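Local coordinates for CRISPR system Cmr subunit Cmr1-1 (Pyrococcus furiosus, PDB 4W8Z), which binds RNA as a subunit of the type III-B Cmr CRISPR ribonucleoprotein complex, an antiviral defence assembly that it caps together with Cmr6, at residues T183-I188 and K192-R197; L141-L146 and E174-L179; S16-H21 and K235-V240; V228-P233 and G287-G292. One frame throughout, in Å; residues are numbered along the deposited sequence.

How the contacts relate
Contact 4 lies in the sheet of the C-terminal RAMP-like domain and is wholly apolar. Contact 2 is also buried and apolar, but it packs helices beside the N-terminal sheet. Contacts 1 and 3 are only partly buried and have polar groups at helix starts. Contact 1 stands between contacts 2 and 4 and touches both: Arg197 bonds to a backbone carbonyl of contact 2, and the loop before helix 188-206 meets strand 284-291 of contact 4. Contact 3 touches contact 4 through Val288 of the same strand, which packs against Ile17, Thr18, Thr237 and Val240. Contacts 2 and 3 do not touch.

Contact 1: residues T183-I188 and K192-R197; sequences TEFNSI and KDSLKR
The start of helix 188-206 and the loop that leads into it meet at Ile188 with Lys192 and at Phe185 with Ser194. Ser187 is the N-cap, and its OG caps the backbone N of Glu190. The helix proper opens with an i to i+4 bond. Lys192 N donates to Ile188 O over 2.9 Å, and the N-H...O angle of 164° makes it nearly straight. The Lys192 side chain leaves beside the same carbonyl. Its CG lies 3.5 Å from Ile188 O. The chain then bends at chi3 (-141°), and its CE comes to 4.4 Å from CG2 of Ile188, a loose contact. Ile188 therefore meets this lysine with both its carbonyl and its short branch.

The other half of the contact is formed by the loop. Phe185 carries CG beside its backbone N (chi1 -61°), which swings the ring end nearer to the helix than its backbone is. Its ring stacks with that of Phe191 in helix 188-206, and Trp147 and Ser151 of helix 136-152 touch it too. The hydroxyl of Ser194 has its polar partner within the helix, the carbonyl O of Glu190, one turn back. Against the phenylalanine it makes an ordinary van der Waals contact. Ser194 OG stands at the ring edge, near the ring plane, 4.0 Å from Phe185 CE1.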
loop_
_atom_site.group_PDB
_atom_site.type_symbol
_atom_site.label_atom_id
_atom_site.label_comp_id
_atom_site.label_asym_id
_atom_site.label_seq_id
_atom_site.Cartn_x
_atom_site.Cartn_y
_atom_site.Cartn_z
ATOM N N THR A 183 5.529 16.915 -4.816
ATOM C CA THR A 183 5.162 15.788 -5.671
ATOM C C THR A 183 6.295 14.771 -5.709
ATOM O O THR A 183 6.234 13.774 -6.430
ATOM C CB THR A 183 4.823 16.241 -7.100
ATOM O OG1 THR A 183 5.882 17.061 -7.606
ATOM C CG2 THR A 183 3.534 17.034 -7.111
ATOM N N GLU A 184 7.325 15.034 -4.913
ATOM C CA GLU A 184 8.466 14.143 -4.797
ATOM C C GLU A 184 9.198 14.417 -3.485
ATOM O O GLU A 184 9.114 15.518 -2.937
ATOM C CB GLU A 184 9.414 14.310 -5.988
ATOM C CG GLU A 184 10.014 15.701 -6.126
ATOM C CD GLU A 184 9.030 16.716 -6.684
ATOM O OE1 GLU A 184 8.513 16.493 -7.802
ATOM O OE2 GLU A 184 8.763 17.729 -5.997
ATOM N N PHE A 185 9.911 13.414 -2.984
ATOM C CA PHE A 185 10.656 13.548 -1.740
ATOM C C PHE A 185 12.148 13.731 -2.019
ATOM O O PHE A 185 12.797 12.850 -2.587
ATOM C CB PHE A 185 10.433 12.325 -0.840
ATOM C CG PHE A 185 9.003 12.119 -0.431
ATOM C CD1 PHE A 185 8.228 13.179 0.008
ATOM C CD2 PHE A 185 8.433 10.855 -0.483
ATOM C CE1 PHE A 185 6.903 12.985 0.389
ATOM C CE2 PHE A 185 7.111 10.651 -0.106
ATOM C CZ PHE A 185 6.343 11.717 0.326
ATOM N N ASN A 186 12.688 14.879 -1.618
ATOM C CA ASN A 186 14.112 15.152 -1.776
ATOM C C ASN A 186 14.926 14.637 -0.597
ATOM O O ASN A 186 16.126 14.399 -0.714
ATOM C CB ASN A 186 14.347 16.650 -1.959
ATOM C CG ASN A 186 14.049 17.115 -3.368
ATOM O OD1 ASN A 186 13.609 16.336 -4.208
ATOM N ND2 ASN A 186 14.288 18.390 -3.633
ATOM N N SER A 187 14.266 14.472 0.541
ATOM C CA SER A 187 14.911 13.937 1.729
ATOM C C SER A 187 13.909 13.130 2.538
ATOM O O SER A 187 12.707 13.202 2.289
ATOM C CB SER A 187 15.488 15.059 2.583
ATOM O OG SER A 187 14.446 15.796 3.195
ATOM N N ILE A 188 14.401 12.368 3.510
ATOM C CA ILE A 188 13.530 11.622 4.411
ATOM C C ILE A 188 12.752 12.598 5.288
ATOM O O ILE A 188 11.611 12.338 5.676
ATOM C CB ILE A 188 14.335 10.631 5.288
ATOM C CG1 ILE A 188 14.971 9.550 4.409
ATOM C CG2 ILE A 188 13.455 9.990 6.361
ATOM C CD1 ILE A 188 15.579 8.397 5.187
ATOM N N LYS A 192 8.843 12.887 6.327
ATOM C CA LYS A 192 8.347 13.023 7.696
ATOM C C LYS A 192 7.395 14.207 7.836
ATOM O O LYS A 192 6.308 14.081 8.394
ATOM C CB LYS A 192 9.503 13.197 8.681
ATOM C CG LYS A 192 10.361 11.968 8.923
ATOM C CD LYS A 192 10.985 12.055 10.312
ATOM C CE LYS A 192 12.416 11.541 10.345
ATOM N NZ LYS A 192 13.043 11.798 11.680
ATOM N N ASP A 193 7.814 15.357 7.319
ATOM C CA ASP A 193 7.052 16.589 7.472
ATOM C C ASP A 193 5.745 16.575 6.683
ATOM O O ASP A 193 4.742 17.139 7.123
ATOM C CB ASP A 193 7.899 17.788 7.051
ATOM C CG ASP A 193 9.027 18.080 8.027
ATOM O OD1 ASP A 193 9.063 17.462 9.114
ATOM O OD2 ASP A 193 9.872 18.942 7.705
ATOM N N SER A 194 5.760 15.933 5.521
ATOM C CA SER A 194 4.571 15.861 4.682
ATOM C C SER A 194 3.470 15.049 5.344
ATOM O O SER A 194 2.299 15.423 5.287
ATOM C CB SER A 194 4.908 15.261 3.321
ATOM O OG SER A 194 5.717 16.142 2.564
ATOM N N LEU A 195 3.842 13.937 5.970
ATOM C CA LEU A 195 2.862 13.110 6.670
ATOM C C LEU A 195 2.167 13.896 7.773
ATOM O O LEU A 195 0.949 13.820 7.919
ATOM C CB LEU A 195 3.516 11.859 7.256
ATOM C CG LEU A 195 4.013 10.822 6.248
ATOM C CD1 LEU A 195 4.321 9.510 6.935
ATOM C CD2 LEU A 195 2.990 10.620 5.142
ATOM N N LYS A 196 2.942 14.656 8.538
ATOM C CA LYS A 196 2.384 15.505 9.582
ATOM C C LYS A 196 1.431 16.535 8.980
ATOM O O LYS A 196 0.335 16.763 9.493
ATOM C CB LYS A 196 3.504 16.200 10.356
ATOM C CG LYS A 196 3.089 16.776 11.704
ATOM C CD LYS A 196 3.304 18.283 11.750
ATOM C CE LYS A 196 3.257 18.807 13.176
ATOM N NZ LYS A 196 4.425 18.331 13.973
ATOM N N ARG A 197 1.859 17.146 7.880
ATOM C CA ARG A 197 1.055 18.138 7.182
ATOM C C ARG A 197 -0.267 17.553 6.685
ATOM O O ARG A 197 -1.328 18.149 6.882
ATOM C CB ARG A 197 1.850 18.718 6.015
ATOM C CG ARG A 197 1.031 19.532 5.028
ATOM C CD ARG A 197 0.438 20.761 5.683
ATOM N NE ARG A 197 1.384 21.415 6.581
ATOM C CZ ARG A 197 2.309 22.286 6.195
ATOM N NH1 ARG A 197 2.429 22.608 4.915
ATOM N NH2 ARG A 197 3.120 22.825 7.090
#

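Contact 2: residues L141-L146 and E174-L179; sequences LATLSL and EVLEDL
Thr143 reaches from helix 136-152 into the short helix 174-178. Its CB already touches the other helix, 3.9 Å from CG1 of Val175. One step out, the methyl CG2 sits 3.8 Å from the same Val175 CG1. It also comes to 3.6 Å from CD2 of Leu176, and Leu176 CG is close behind. The methyl therefore lies against two neighbouring residues of the short helix. It is placed there by a chi1 of -78°, which sets CG2 opposite the backbone N and leaves OG1 beside that N. The hydroxyl has weak hydrogen bonds to Ile139 O, one turn back, and to OE1 of Glu10.

The strand order of the N-terminal sheet matches the ferredoxin-like fold of RAMP proteins. Helix 136-152 is the second helix of that fold, between strands 126-133 and 166-172. Helix 174-178 follows the last strand directly. Phe12 of the first strand touches both Thr143 and Leu176 from the sheet.

A second patch forms next to the threonine. Leu144 starts out along the side of its helix, but its end comes nearer to Leu179. Its CD2 is 3.8 Å from CD1 of Leu179, and the two side chains cross obliquely. Leu49 of helix 38-54 and Val198 and Thr202 of helix 188-206 also touch Leu144, while Val201 touches Leu179.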
loop_
_atom_site.group_PDB
_atom_site.type_symbol
_atom_site.label_atom_id
_atom_site.label_comp_id
_atom_site.label_asym_id
_atom_site.label_seq_id
_atom_site.Cartn_x
_atom_site.Cartn_y
_atom_site.Cartn_z
ATOM N N LEU A 141 -9.688 16.825 -0.664
ATOM C CA LEU A 141 -9.703 15.484 -0.093
ATOM C C LEU A 141 -9.363 14.404 -1.125
ATOM O O LEU A 141 -8.758 13.384 -0.795
ATOM C CB LEU A 141 -11.068 15.199 0.534
ATOM C CG LEU A 141 -11.393 16.015 1.785
ATOM C CD1 LEU A 141 -12.843 15.830 2.185
ATOM C CD2 LEU A 141 -10.469 15.619 2.917
ATOM N N ALA A 142 -9.758 14.629 -2.372
ATOM C CA ALA A 142 -9.445 13.698 -3.449
ATOM C C ALA A 142 -7.942 13.677 -3.717
ATOM O O ALA A 142 -7.338 12.613 -3.847
ATOM C CB ALA A 142 -10.209 14.068 -4.712
ATOM N N THR A 143 -7.345 14.863 -3.790
ATOM C CA THR A 143 -5.918 14.992 -4.062
ATOM C C THR A 143 -5.076 14.443 -2.910
ATOM O O THR A 143 -4.067 13.769 -3.134
ATOM C CB THR A 143 -5.542 16.463 -4.342
ATOM O OG1 THR A 143 -5.921 16.796 -5.683
ATOM C CG2 THR A 143 -4.051 16.688 -4.190
ATOM N N LEU A 144 -5.500 14.717 -1.682
ATOM C CA LEU A 144 -4.829 14.163 -0.512
ATOM C C LEU A 144 -4.825 12.643 -0.570
ATOM O O LEU A 144 -3.813 12.004 -0.280
ATOM C CB LEU A 144 -5.499 14.647 0.773
ATOM C CG LEU A 144 -5.076 16.042 1.235
ATOM C CD1 LEU A 144 -6.029 16.573 2.275
ATOM C CD2 LEU A 144 -3.658 16.016 1.781
ATOM N N SER A 145 -5.962 12.068 -0.956
ATOM C CA SER A 145 -6.079 10.623 -1.124
ATOM C C SER A 145 -5.058 10.092 -2.117
ATOM O O SER A 145 -4.323 9.148 -1.816
ATOM C CB SER A 145 -7.483 10.253 -1.587
ATOM O OG SER A 145 -8.433 10.568 -0.588
ATOM N N LEU A 146 -5.017 10.704 -3.296
ATOM C CA LEU A 146 -4.077 10.305 -4.338
ATOM C C LEU A 146 -2.634 10.492 -3.888
ATOM O O LEU A 146 -1.781 9.646 -4.168
ATOM C CB LEU A 146 -4.328 11.092 -5.623
ATOM C CG LEU A 146 -3.339 10.853 -6.764
ATOM C CD1 LEU A 146 -3.250 9.383 -7.120
ATOM C CD2 LEU A 146 -3.759 11.652 -7.966
ATOM N N GLU A 174 -3.007 22.828 -7.870
ATOM C CA GLU A 174 -3.149 24.006 -7.033
ATOM C C GLU A 174 -3.378 23.590 -5.587
ATOM O O GLU A 174 -3.020 24.317 -4.662
ATOM C CB GLU A 174 -4.297 24.892 -7.521
ATOM C CG GLU A 174 -4.011 25.609 -8.831
ATOM C CD GLU A 174 -5.097 26.604 -9.204
ATOM O OE1 GLU A 174 -6.007 26.837 -8.376
ATOM O OE2 GLU A 174 -5.041 27.156 -10.327
ATOM N N VAL A 175 -3.965 22.410 -5.396
ATOM C CA VAL A 175 -4.237 21.904 -4.053
ATOM C C VAL A 175 -2.948 21.577 -3.302
ATOM O O VAL A 175 -2.773 21.999 -2.161
ATOM C CB VAL A 175 -5.132 20.656 -4.088
ATOM C CG1 VAL A 175 -5.217 20.032 -2.703
ATOM C CG2 VAL A 175 -6.512 21.016 -4.594
ATOM N N LEU A 176 -2.050 20.832 -3.939
ATOM C CA LEU A 176 -0.762 20.516 -3.330
ATOM C C LEU A 176 0.068 21.773 -3.098
ATOM O O LEU A 176 0.793 21.871 -2.109
ATOM C CB LEU A 176 0.022 19.531 -4.196
ATOM C CG LEU A 176 -0.502 18.094 -4.242
ATOM C CD1 LEU A 176 0.508 17.181 -4.942
ATOM C CD2 LEU A 176 -0.843 17.580 -2.842
ATOM N N GLU A 177 -0.035 22.725 -4.018
ATOM C CA GLU A 177 0.631 24.013 -3.878
ATOM C C GLU A 177 0.102 24.741 -2.642
ATOM O O GLU A 177 0.869 25.238 -1.817
ATOM C CB GLU A 177 0.419 24.855 -5.140
ATOM C CG GLU A 177 1.251 26.119 -5.219
ATOM C CD GLU A 177 1.062 26.865 -6.533
ATOM O OE1 GLU A 177 0.070 26.598 -7.248
ATOM O OE2 GLU A 177 1.916 27.717 -6.854
ATOM N N ASP A 178 -1.221 24.770 -2.516
ATOM C CA ASP A 178 -1.896 25.433 -1.408
ATOM C C ASP A 178 -1.495 24.854 -0.053
ATOM O O ASP A 178 -1.231 25.596 0.894
ATOM C CB ASP A 178 -3.410 25.328 -1.591
ATOM C CG ASP A 178 -4.127 26.628 -1.293
ATOM O OD1 ASP A 178 -3.668 27.688 -1.775
ATOM O OD2 ASP A 178 -5.149 26.586 -0.573
ATOM N N LEU A 179 -1.443 23.528 0.031
ATOM C CA LEU A 179 -1.172 22.842 1.290
ATOM C C LEU A 179 0.314 22.800 1.639
ATOM O O LEU A 179 0.692 22.315 2.705
ATOM C CB LEU A 179 -1.724 21.416 1.243
ATOM C CG LEU A 179 -3.218 21.236 0.976
ATOM C CD1 LEU A 179 -3.580 19.775 1.070
ATOM C CD2 LEU A 179 -4.037 22.051 1.956
#

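Contact 3: residues S16-H21 and K235-V240; sequences SITSTH and KNTWEV
The hydroxyl of Thr18 is held by two backbone groups: Thr18 OG1 bonds to the carbonyl O of Gly162 and to the N of Ser165. Gly162 and Ser165 lie in the loop before strand 166-172, probably the glycine-rich loop known from RAMP proteins. With chi1 at 52°, OG1 lies between the backbone N and the carbonyl carbon, and the methyl CG2 is left to face Thr237.

Thr237 is in the first turn of helix 237-264 and points at the loop. Its CG2 is 3.7 Å from CG2 of Thr18. The same methyl is 3.9 Å from CG2 of Ile17 and equally near to the Ile17 carbonyl O. Both loop side chains cross Thr237 at about a right angle and meet it through their CG2 methyls. Next along the helix, the far corner of the Trp238 ring, CH2, is 3.9 Å from OG of Ser19. The hydroxyl approaches the ring obliquely. Lys99 makes a cation-pi contact with the same indole.

Asn236 is the N-cap, and its OD1 accepts from Glu239 N over 2.9 Å. Glu239 OE1 in turn accepts from Lys235 N.

The contact joins the two RAMP-like halves of the chain. The loop leaves the first strand, 8-16, of the N-terminal sheet beside strand 166-172, and it meets the helix that follows strand 226-231 of the C-terminal sheet. Val288 of strand 284-291 touches side chains of both segments.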
loop_
_atom_site.group_PDB
_atom_site.type_symbol
_atom_site.label_atom_id
_atom_site.label_comp_id
_atom_site.label_asym_id
_atom_site.label_seq_id
_atom_site.Cartn_x
_atom_site.Cartn_y
_atom_site.Cartn_z
ATOM N N SER A 16 5.093 3.905 -12.901
ATOM C CA SER A 16 5.406 2.707 -12.134
ATOM C C SER A 16 6.897 2.632 -11.806
ATOM O O SER A 16 7.750 2.753 -12.688
ATOM C CB SER A 16 4.975 1.451 -12.895
ATOM O OG SER A 16 3.579 1.457 -13.132
ATOM N N ILE A 17 7.205 2.441 -10.529
ATOM C CA ILE A 17 8.574 2.198 -10.100
ATOM C C ILE A 17 8.861 0.701 -10.151
ATOM O O ILE A 17 9.948 0.276 -10.546
ATOM C CB ILE A 17 8.821 2.734 -8.685
ATOM C CG1 ILE A 17 8.817 4.264 -8.695
ATOM C CG2 ILE A 17 10.126 2.201 -8.122
ATOM C CD1 ILE A 17 8.727 4.879 -7.317
ATOM N N THR A 18 7.873 -0.096 -9.759
ATOM C CA THR A 18 7.981 -1.547 -9.824
ATOM C C THR A 18 6.953 -2.115 -10.794
ATOM O O THR A 18 6.012 -1.420 -11.183
ATOM C CB THR A 18 7.782 -2.197 -8.440
ATOM O OG1 THR A 18 6.561 -1.723 -7.856
ATOM C CG2 THR A 18 8.943 -1.866 -7.517
ATOM N N SER A 19 7.141 -3.375 -11.183
ATOM C CA SER A 19 6.231 -4.058 -12.101
ATOM C C SER A 19 4.798 -3.946 -11.607
ATOM O O SER A 19 4.516 -4.198 -10.436
ATOM C CB SER A 19 6.622 -5.529 -12.250
ATOM O OG SER A 19 8.001 -5.663 -12.559
ATOM N N THR A 20 3.896 -3.552 -12.501
ATOM C CA THR A 20 2.511 -3.292 -12.124
ATOM C C THR A 20 1.580 -4.287 -12.802
ATOM O O THR A 20 1.702 -4.537 -13.997
ATOM C CB THR A 20 2.096 -1.846 -12.484
ATOM O OG1 THR A 20 2.920 -0.919 -11.763
ATOM C CG2 THR A 20 0.641 -1.594 -12.127
ATOM N N HIS A 21 0.658 -4.859 -12.032
ATOM C CA HIS A 21 -0.242 -5.885 -12.546
ATOM C C HIS A 21 -1.715 -5.557 -12.296
ATOM O O HIS A 21 -2.257 -5.842 -11.228
ATOM C CB HIS A 21 0.106 -7.235 -11.924
ATOM C CG HIS A 21 1.471 -7.725 -12.287
ATOM N ND1 HIS A 21 1.690 -8.657 -13.281
ATOM C CD2 HIS A 21 2.693 -7.405 -11.799
ATOM C CE1 HIS A 21 2.984 -8.894 -13.382
ATOM N NE2 HIS A 21 3.616 -8.145 -12.495
ATOM N N LYS A 235 21.302 0.243 -4.916
ATOM C CA LYS A 235 21.878 0.532 -6.225
ATOM C C LYS A 235 20.778 0.863 -7.218
ATOM O O LYS A 235 20.850 1.849 -7.949
ATOM C CB LYS A 235 22.696 -0.655 -6.737
ATOM C CG LYS A 235 24.154 -0.662 -6.328
ATOM C CD LYS A 235 24.907 -1.701 -7.139
ATOM C CE LYS A 235 24.664 -1.498 -8.631
ATOM N NZ LYS A 235 25.228 -2.604 -9.452
ATOM N N ASN A 236 19.757 0.017 -7.230
ATOM C CA ASN A 236 18.626 0.163 -8.128
ATOM C C ASN A 236 17.389 -0.435 -7.480
ATOM O O ASN A 236 17.465 -0.968 -6.373
ATOM C CB ASN A 236 18.913 -0.514 -9.468
ATOM C CG ASN A 236 19.419 -1.931 -9.303
ATOM O OD1 ASN A 236 18.684 -2.813 -8.870
ATOM N ND2 ASN A 236 20.677 -2.157 -9.650
ATOM N N THR A 237 16.258 -0.357 -8.171
ATOM C CA THR A 237 15.000 -0.849 -7.627
ATOM C C THR A 237 15.053 -2.353 -7.394
ATOM O O THR A 237 14.647 -2.836 -6.339
ATOM C CB THR A 237 13.818 -0.517 -8.555
ATOM O OG1 THR A 237 13.795 0.891 -8.815
ATOM C CG2 THR A 237 12.499 -0.929 -7.915
ATOM N N TRP A 238 15.565 -3.084 -8.376
ATOM C CA TRP A 238 15.614 -4.539 -8.299
ATOM C C TRP A 238 16.396 -5.024 -7.079
ATOM O O TRP A 238 16.068 -6.059 -6.501
ATOM C CB TRP A 238 16.223 -5.125 -9.576
ATOM C CG TRP A 238 15.322 -5.082 -10.775
ATOM C CD1 TRP A 238 15.525 -4.381 -11.929
ATOM C CD2 TRP A 238 14.077 -5.777 -10.944
ATOM N NE1 TRP A 238 14.488 -4.597 -12.804
ATOM C CE2 TRP A 238 13.586 -5.449 -12.223
ATOM C CE3 TRP A 238 13.332 -6.646 -10.140
ATOM C CZ2 TRP A 238 12.385 -5.959 -12.713
ATOM C CZ3 TRP A 238 12.139 -7.150 -10.629
ATOM C CH2 TRP A 238 11.679 -6.805 -11.902
ATOM N N GLU A 239 17.422 -4.274 -6.689
ATOM C CA GLU A 239 18.229 -4.645 -5.532
ATOM C C GLU A 239 17.398 -4.556 -4.258
ATOM O O GLU A 239 17.497 -5.415 -3.381
ATOM C CB GLU A 239 19.468 -3.755 -5.416
ATOM C CG GLU A 239 20.522 -4.307 -4.464
ATOM C CD GLU A 239 21.570 -3.278 -4.085
ATOM O OE1 GLU A 239 21.196 -2.236 -3.508
ATOM O OE2 GLU A 239 22.765 -3.511 -4.364
ATOM N N VAL A 240 16.578 -3.515 -4.167
ATOM C CA VAL A 240 15.675 -3.333 -3.037
ATOM C C VAL A 240 14.656 -4.467 -2.965
ATOM O O VAL A 240 14.456 -5.068 -1.910
ATOM C CB VAL A 240 14.937 -1.985 -3.121
ATOM C CG1 VAL A 240 13.781 -1.938 -2.130
ATOM C CG2 VAL A 240 15.909 -0.839 -2.884
#

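Contact 4: residues V228-P233 and G287-G292; sequences VEVFGP and GVVEIG
Val230 and Val289, whose CA atoms lie 8.2 Å apart, belong to two strands that do not pair with each other, because strand 294-302 runs between them and pairs antiparallel with both. The contact across that middle strand is made by side chains alone. On the Val230 side it is made by CG1. This methyl lies 4.1 Å from CG1 of Val289 and 4.4 Å from CD1 of Ile291. The two valines cross at about a right angle. A chi1 of 62° puts CG1 of Val289 between its backbone N and carbonyl carbon. Val230 carries its own CG1 beside the backbone N. Ile291 arrives with the end of its longer branch.

All three residues are buried. From the loop before helix 188-206 and the start of that helix, Phe185 packs on Val289, while Ile188 meets Val230 and Ile291. Thr336 and Val338 also touch Val230. The other face of the sheet, with Phe231 and Val288, is covered by helix 237-264, where the ring of Phe244 meets that of Phe231 edge to face.

The short CA distance across a middle strand is consistent with a strongly curled sheet. The order is consistent with a ferredoxin-like domain, as in RAMP proteins: 226-231 would be the first strand, 284-291 the second, 294-302 the third between them, and the strands at 335-340, beyond 226-231, the fourth.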
loop_
_atom_site.group_PDB
_atom_site.type_symbol
_atom_site.label_atom_id
_atom_site.label_comp_id
_atom_site.label_asym_id
_atom_site.label_seq_id
_atom_site.Cartn_x
_atom_site.Cartn_y
_atom_site.Cartn_z
ATOM N N VAL A 228 5.548 3.873 9.620
ATOM C CA VAL A 228 6.145 3.904 8.296
ATOM C C VAL A 228 7.657 3.937 8.435
ATOM O O VAL A 228 8.200 4.764 9.163
ATOM C CB VAL A 228 5.662 5.118 7.471
ATOM C CG1 VAL A 228 6.263 5.081 6.080
ATOM C CG2 VAL A 228 4.146 5.136 7.382
ATOM N N GLU A 229 8.326 3.019 7.745
ATOM C CA GLU A 229 9.778 2.896 7.805
ATOM C C GLU A 229 10.373 2.771 6.411
ATOM O O GLU A 229 9.709 2.309 5.483
ATOM C CB GLU A 229 10.181 1.682 8.639
ATOM C CG GLU A 229 9.723 1.730 10.078
ATOM C CD GLU A 229 9.774 0.370 10.750
ATOM O OE1 GLU A 229 9.857 0.328 11.995
ATOM O OE2 GLU A 229 9.720 -0.656 10.037
ATOM N N VAL A 230 11.627 3.181 6.266
ATOM C CA VAL A 230 12.346 3.015 5.009
ATOM C C VAL A 230 13.742 2.439 5.250
ATOM O O VAL A 230 14.269 2.498 6.363
ATOM C CB VAL A 230 12.491 4.347 4.238
ATOM C CG1 VAL A 230 11.131 4.969 3.952
ATOM C CG2 VAL A 230 13.377 5.312 5.014
ATOM N N PHE A 231 14.333 1.876 4.204
ATOM C CA PHE A 231 15.726 1.450 4.260
ATOM C C PHE A 231 16.385 1.684 2.907
ATOM O O PHE A 231 15.725 1.636 1.869
ATOM C CB PHE A 231 15.847 -0.023 4.685
ATOM C CG PHE A 231 15.339 -1.017 3.666
ATOM C CD1 PHE A 231 16.137 -1.424 2.606
ATOM C CD2 PHE A 231 14.081 -1.578 3.796
ATOM C CE1 PHE A 231 15.679 -2.343 1.679
ATOM C CE2 PHE A 231 13.617 -2.504 2.872
ATOM C CZ PHE A 231 14.419 -2.883 1.811
ATOM N N GLY A 232 17.686 1.937 2.926
ATOM C CA GLY A 232 18.425 2.194 1.708
ATOM C C GLY A 232 19.291 3.434 1.801
ATOM O O GLY A 232 19.640 3.874 2.895
ATOM N N PRO A 233 19.628 4.026 0.648
ATOM C CA PRO A 233 19.169 3.644 -0.693
ATOM C C PRO A 233 19.872 2.407 -1.246
ATOM O O PRO A 233 20.914 2.016 -0.725
ATOM C CB PRO A 233 19.521 4.871 -1.535
ATOM C CG PRO A 233 20.735 5.419 -0.866
ATOM C CD PRO A 233 20.530 5.190 0.605
ATOM N N GLY A 287 6.936 -1.924 -0.344
ATOM C CA GLY A 287 7.058 -1.468 -1.712
ATOM C C GLY A 287 8.294 -0.601 -1.827
ATOM O O GLY A 287 9.179 -0.668 -0.976
ATOM N N VAL A 288 8.356 0.215 -2.874
ATOM C CA VAL A 288 9.531 1.041 -3.115
ATOM C C VAL A 288 9.169 2.520 -3.211
ATOM O O VAL A 288 8.286 2.904 -3.978
ATOM C CB VAL A 288 10.259 0.605 -4.402
ATOM C CG1 VAL A 288 11.547 1.402 -4.600
ATOM C CG2 VAL A 288 10.551 -0.887 -4.353
ATOM N N VAL A 289 9.856 3.345 -2.426
ATOM C CA VAL A 289 9.673 4.786 -2.488
ATOM C C VAL A 289 10.944 5.436 -3.034
ATOM O O VAL A 289 12.057 4.988 -2.749
ATOM C CB VAL A 289 9.311 5.374 -1.094
ATOM C CG1 VAL A 289 10.435 5.130 -0.083
ATOM C CG2 VAL A 289 8.966 6.865 -1.192
ATOM N N GLU A 290 10.779 6.477 -3.842
ATOM C CA GLU A 290 11.926 7.218 -4.349
ATOM C C GLU A 290 12.185 8.468 -3.509
ATOM O O GLU A 290 11.313 9.327 -3.362
ATOM C CB GLU A 290 11.717 7.590 -5.815
ATOM C CG GLU A 290 12.887 8.336 -6.430
ATOM C CD GLU A 290 12.790 8.415 -7.942
ATOM O OE1 GLU A 290 12.450 7.386 -8.568
ATOM O OE2 GLU A 290 13.042 9.506 -8.500
ATOM N N ILE A 291 13.386 8.546 -2.945
ATOM C CA ILE A 291 13.796 9.693 -2.139
ATOM C C ILE A 291 15.127 10.234 -2.644
ATOM O O ILE A 291 16.126 9.513 -2.671
ATOM C CB ILE A 291 13.933 9.330 -0.642
ATOM C CG1 ILE A 291 12.705 8.558 -0.160
ATOM C CG2 ILE A 291 14.133 10.583 0.190
ATOM C CD1 ILE A 291 12.824 8.034 1.255
ATOM N N GLY A 292 15.142 11.497 -3.055
ATOM C CA GLY A 292 16.350 12.098 -3.585
ATOM C C GLY A 292 16.835 11.400 -4.845
ATOM O O GLY A 292 18.035 11.329 -5.104
#